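Local coordinates for Alr4995 protein (Nostoc sp., PDB 6LRH) that probably hydrolyses arginine as a dihydrolase and, through a second catalytic activity, acts as an ornithine cyclodeaminase, at residues Y19-W24 with K88-E93; P23-N28 with L256-A261. The protein carries 1 engineered substitution. One frame throughout, in Å; residues are numbered along the deposited sequence.

Contact 1 (Y19-W24 with K88-E93); sequences YVINPW and KERQGE. With ARG (arginine), chain C.
Glu89 lays its aliphatic stem over one face of the Tyr19 phenol ring: CB sits 3.6 Å from the ring centroid of Tyr19, only 9° off the ring normal, a clear CH-pi contact. The stem and the ring run antiparallel alongside each other, with Glu89 CB over the ring centre and Glu89 CG nearer the ring's own CG. The Glu89 chain bends at chi2 (92°), which turns its carboxylate toward Ile21. There Ile21 CG2 lies 3.6 Å from OE1 of Glu89. The other branch of Ile21 faces the ligand, CG1 3.4 Å from ARG O, and its CD1 tip approaches Arg90 CG. Tyr19 OH reaches as far as CG of Arg90 and hydrogen-bonds to Asp65.

Arg90 links the contact to the bound arginine. Its NH1 donates to ARG OXT at 3.0 Å and also bonds Asn71, while NE and NH2 grip Glu93 side-on, one nitrogen to each carboxylate oxygen. This pairing helps to hold the guanidinium flat, with NH1 directed at ARG OXT. On the loop side, Asn22 ND2 donates to ARG O at 3.1 Å, so the ligand carboxylate is held from both segments. Asn22 OD1 accepts from Trp24 N, two residues on, an Asx turn that probably helps to set the amide.

Ile21, Asn22 and Arg90 thus line the arginine pocket of the N-terminal, GME-family region. In the fold, the loop 19-24, between strand 6-9 and helix 34-48, lies against the short helix 88-91, which follows strand 79-82 and leads into helix 94-102.

Contact 2 (P23-N28 with L256-A261); sequences PWMEGN and LKAGGA. With ARG (arginine), chain C.
Met25 passes closest to Ala258 along the backbone, their CA atoms 4.8 Å apart, where the helical-angled 23-25 meets the Schellman motif that ends helix 253-256 at Gly259. Met25 CA sends a C-H toward Lys257 O at 3.4 Å, with an angle of 153° at the hydrogen.

From Trp24, CB rests 3.6 Å from Gly259 CA, while Trp24 CZ3 lies 4.4 Å from Leu256 CD2, a loose apolar contact. The Met25 side chain starts out beside its backbone N (chi1 -59°) and runs past Ala258, with CG 3.5 Å from Ala258 O. It bends at chi3, which leaves CE near Ala258 CB. Asn28, at the end of a type II turn from Met25, crosses the Lys257 stem at about a right angle, ND2 lying 3.7 Å from Lys257 CB. That ND2 donates to Trp24 O at 2.9 Å. The Lys257 amine pairs with Glu254 and Lys31 O.

The segments therefore meet by van der Waals packing and the one CA-H...O contact, without a hydrogen bond between them. Ala258 O, just before the bend, accepts from ARG N at 3.3 Å, with Met25 SD packed nearby, consistent with a role in holding the amino group.

How the contacts relate
Contacts 1 and 2 share Pro23 and Trp24, and their centres are about 11 Å apart, on successive stretches of one loop that passes beside the backbone end of the bound arginine. Contact 1 serves the ligand carboxylate and contact 2 its amino group. They meet at Asn22, whose ND2 lies 3.0 Å from Ala258 O, a probable hydrogen bond, which ties the carboxylate-binding amide to the carbonyl that accepts from the amino group. Asp65, Asn71, Arg139 and Asp170 add further hydrogen bonds to the ligand. Both contacts also reach the second subunit: the Trp24 ring meets Trp479 of that subunit edge-to-face, so the pocket loop lies at a subunit interface.

Contact 1 (Y19-W24 with K88-E93)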
# COMPACT_ATOMS: atom_id res chain seq x y z
N TYR A 19 29.82 31.61 -9.57
CA TYR A 19 28.53 31.16 -10.06
C TYR A 19 28.37 29.65 -9.89
O TYR A 19 29.24 28.99 -9.35
CB TYR A 19 28.37 31.55 -11.52
CG TYR A 19 29.60 31.30 -12.36
CD1 TYR A 19 29.82 30.07 -12.94
CD2 TYR A 19 30.52 32.30 -12.57
CE1 TYR A 19 30.93 29.84 -13.71
CE2 TYR A 19 31.63 32.08 -13.34
CZ TYR A 19 31.84 30.85 -13.91
OH TYR A 19 32.96 30.63 -14.67
N VAL A 20 27.24 29.12 -10.33
CA VAL A 20 27.01 27.69 -10.21
C VAL A 20 26.53 27.11 -11.53
O VAL A 20 25.37 27.27 -11.89
CB VAL A 20 26.00 27.39 -9.11
CG1 VAL A 20 25.77 25.89 -8.98
CG2 VAL A 20 26.47 27.98 -7.79
N ILE A 21 27.42 26.44 -12.25
CA ILE A 21 27.07 25.82 -13.53
C ILE A 21 27.44 24.35 -13.58
O ILE A 21 27.47 23.76 -14.64
CB ILE A 21 27.73 26.54 -14.71
CG1 ILE A 21 29.25 26.40 -14.66
CG2 ILE A 21 27.31 28.00 -14.74
CD1 ILE A 21 29.94 27.14 -15.74
N ASN A 22 27.72 23.77 -12.42
CA ASN A 22 27.82 22.32 -12.28
C ASN A 22 27.60 22.01 -10.80
O ASN A 22 27.62 22.91 -9.99
CB ASN A 22 29.15 21.77 -12.84
CG ASN A 22 30.35 22.01 -11.93
OD1 ASN A 22 30.39 21.53 -10.80
ND2 ASN A 22 31.36 22.70 -12.44
N PRO A 23 27.34 20.74 -10.46
CA PRO A 23 26.92 20.42 -9.09
C PRO A 23 27.98 20.62 -8.02
O PRO A 23 27.63 20.79 -6.87
CB PRO A 23 26.55 18.94 -9.20
CG PRO A 23 26.22 18.74 -10.61
CD PRO A 23 27.17 19.58 -11.35
N TRP A 24 29.25 20.58 -8.39
CA TRP A 24 30.35 20.79 -7.46
C TRP A 24 30.38 22.21 -6.95
O TRP A 24 30.77 22.47 -5.83
CB TRP A 24 31.69 20.47 -8.13
CG TRP A 24 31.78 19.08 -8.57
CD1 TRP A 24 31.35 18.58 -9.75
CD2 TRP A 24 32.32 17.99 -7.84
NE1 TRP A 24 31.59 17.23 -9.81
CE2 TRP A 24 32.19 16.84 -8.65
CE3 TRP A 24 32.92 17.86 -6.58
CZ2 TRP A 24 32.62 15.59 -8.24
CZ3 TRP A 24 33.35 16.62 -6.18
CH2 TRP A 24 33.20 15.50 -7.01
N LYS A 88 27.03 30.92 -20.46
CA LYS A 88 27.54 32.22 -20.82
C LYS A 88 28.57 32.69 -19.82
O LYS A 88 29.34 33.60 -20.08
CB LYS A 88 26.40 33.23 -20.93
CG LYS A 88 25.54 33.35 -19.70
CD LYS A 88 24.93 34.75 -19.56
CE LYS A 88 24.58 35.07 -18.11
NZ LYS A 88 25.76 35.08 -17.20
N GLU A 89 28.62 32.05 -18.67
CA GLU A 89 29.57 32.45 -17.65
C GLU A 89 31.01 32.14 -18.07
O GLU A 89 31.96 32.69 -17.53
CB GLU A 89 29.23 31.77 -16.33
CG GLU A 89 28.02 32.35 -15.61
CD GLU A 89 26.72 31.65 -15.96
OE1 GLU A 89 26.71 30.82 -16.88
OE2 GLU A 89 25.69 31.93 -15.31
N ARG A 90 31.16 31.27 -19.06
CA ARG A 90 32.47 30.89 -19.55
C ARG A 90 32.66 31.32 -21.00
O ARG A 90 33.73 31.16 -21.54
CB ARG A 90 32.68 29.37 -19.44
CG ARG A 90 32.85 28.85 -18.03
CD ARG A 90 33.60 27.54 -18.00
NE ARG A 90 35.02 27.70 -18.32
CZ ARG A 90 35.90 26.71 -18.39
NH1 ARG A 90 35.54 25.47 -18.16
NH2 ARG A 90 37.16 26.97 -18.70
N GLN A 91 31.63 31.87 -21.62
CA GLN A 91 31.74 32.24 -23.02
C GLN A 91 32.71 33.39 -23.27
O GLN A 91 33.22 33.55 -24.38
CB GLN A 91 30.35 32.57 -23.58
CG GLN A 91 29.65 31.36 -24.16
CD GLN A 91 28.15 31.55 -24.33
OE1 GLN A 91 27.65 32.65 -24.25
NE2 GLN A 91 27.44 30.46 -24.56
N GLY A 92 32.99 34.19 -22.26
CA GLY A 92 33.92 35.29 -22.42
C GLY A 92 35.37 34.85 -22.41
O GLY A 92 36.27 35.65 -22.57
N GLU A 93 35.59 33.57 -22.22
CA GLU A 93 36.93 33.03 -22.26
C GLU A 93 37.38 32.79 -23.68
O GLU A 93 38.55 32.90 -23.98
CB GLU A 93 36.99 31.74 -21.47
CG GLU A 93 36.51 31.87 -20.06
CD GLU A 93 36.59 30.57 -19.31
OE1 GLU A 93 37.37 29.70 -19.73
OE2 GLU A 93 35.88 30.42 -18.29
N ARG C . 33.76 25.70 -13.53
CA ARG C . 34.18 24.96 -14.72
C ARG C . 32.97 24.56 -15.52
O ARG C . 31.91 24.29 -14.99
CB ARG C . 35.01 23.73 -14.37
CG ARG C . 35.60 23.06 -15.57
CD ARG C . 36.23 21.74 -15.28
NE ARG C . 36.93 21.25 -16.46
CZ ARG C . 37.22 19.97 -16.68
NH1 ARG C . 37.87 19.63 -17.77
NH2 ARG C . 36.88 19.04 -15.81
OXT ARG C . 33.05 24.49 -16.73

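Contact 2 (P23-N28 with L256-A261)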
# COMPACT_ATOMS: atom_id res chain seq x y z
N PRO A 23 27.34 20.74 -10.46
CA PRO A 23 26.92 20.42 -9.09
C PRO A 23 27.98 20.62 -8.02
O PRO A 23 27.63 20.79 -6.87
CB PRO A 23 26.55 18.94 -9.20
CG PRO A 23 26.22 18.74 -10.61
CD PRO A 23 27.17 19.58 -11.35
N TRP A 24 29.25 20.58 -8.39
CA TRP A 24 30.35 20.79 -7.46
C TRP A 24 30.38 22.21 -6.95
O TRP A 24 30.77 22.47 -5.83
CB TRP A 24 31.69 20.47 -8.13
CG TRP A 24 31.78 19.08 -8.57
CD1 TRP A 24 31.35 18.58 -9.75
CD2 TRP A 24 32.32 17.99 -7.84
NE1 TRP A 24 31.59 17.23 -9.81
CE2 TRP A 24 32.19 16.84 -8.65
CE3 TRP A 24 32.92 17.86 -6.58
CZ2 TRP A 24 32.62 15.59 -8.24
CZ3 TRP A 24 33.35 16.62 -6.18
CH2 TRP A 24 33.20 15.50 -7.01
N MET A 25 29.96 23.14 -7.80
CA MET A 25 30.00 24.54 -7.47
C MET A 25 28.90 24.90 -6.50
O MET A 25 29.00 25.90 -5.79
CB MET A 25 29.88 25.38 -8.73
CG MET A 25 30.99 25.10 -9.72
SD MET A 25 30.95 26.09 -11.22
CE MET A 25 31.84 27.52 -10.65
N GLU A 26 27.86 24.08 -6.47
CA GLU A 26 26.69 24.34 -5.64
C GLU A 26 27.05 24.41 -4.17
O GLU A 26 27.54 23.45 -3.60
CB GLU A 26 25.62 23.27 -5.89
CG GLU A 26 24.22 23.60 -5.38
CD GLU A 26 23.72 24.98 -5.80
OE1 GLU A 26 23.98 25.97 -5.08
OE2 GLU A 26 23.06 25.07 -6.85
N GLY A 27 26.81 25.56 -3.56
CA GLY A 27 27.10 25.75 -2.16
C GLY A 27 28.52 26.18 -1.90
O GLY A 27 28.95 26.28 -0.76
N ASN A 28 29.25 26.45 -2.97
CA ASN A 28 30.67 26.70 -2.87
C ASN A 28 31.02 28.09 -3.33
O ASN A 28 32.19 28.45 -3.40
CB ASN A 28 31.44 25.65 -3.67
CG ASN A 28 31.94 24.52 -2.80
OD1 ASN A 28 32.17 24.70 -1.61
ND2 ASN A 28 32.11 23.35 -3.39
N LEU A 256 38.50 21.61 -6.86
CA LEU A 256 37.38 20.68 -6.78
C LEU A 256 36.10 21.41 -6.42
O LEU A 256 35.02 20.96 -6.74
CB LEU A 256 37.63 19.58 -5.76
CG LEU A 256 38.06 18.23 -6.32
CD1 LEU A 256 39.55 18.20 -6.62
CD2 LEU A 256 37.68 17.17 -5.35
N LYS A 257 36.24 22.52 -5.72
CA LYS A 257 35.08 23.32 -5.37
C LYS A 257 34.42 23.93 -6.61
O LYS A 257 33.26 24.31 -6.56
CB LYS A 257 35.47 24.41 -4.39
CG LYS A 257 36.07 23.90 -3.13
CD LYS A 257 36.23 25.01 -2.15
CE LYS A 257 37.28 24.69 -1.12
NZ LYS A 257 37.69 25.91 -0.40
N ALA A 258 35.16 24.02 -7.71
CA ALA A 258 34.59 24.48 -8.96
C ALA A 258 34.33 23.35 -9.94
O ALA A 258 33.82 23.56 -11.03
CB ALA A 258 35.48 25.52 -9.59
N GLY A 259 34.70 22.14 -9.57
CA GLY A 259 34.47 20.99 -10.41
C GLY A 259 35.61 20.56 -11.29
O GLY A 259 35.38 19.88 -12.28
N GLY A 260 36.83 20.93 -10.95
CA GLY A 260 37.99 20.45 -11.68
C GLY A 260 39.15 20.02 -10.82
O GLY A 260 39.23 20.40 -9.68
N ALA A 261 40.04 19.21 -11.37
CA ALA A 261 41.28 18.84 -10.69
C ALA A 261 42.50 19.03 -11.60
O ALA A 261 42.56 19.98 -12.36
CB ALA A 261 41.21 17.43 -10.19
N ARG C . 33.76 25.70 -13.53
CA ARG C . 34.18 24.96 -14.72
C ARG C . 32.97 24.56 -15.52
O ARG C . 31.91 24.29 -14.99
CB ARG C . 35.01 23.73 -14.37
CG ARG C . 35.60 23.06 -15.57
CD ARG C . 36.23 21.74 -15.28
NE ARG C . 36.93 21.25 -16.46
CZ ARG C . 37.22 19.97 -16.68
NH1 ARG C . 37.87 19.63 -17.77
NH2 ARG C . 36.88 19.04 -15.81
OXT ARG C . 33.05 24.49 -16.73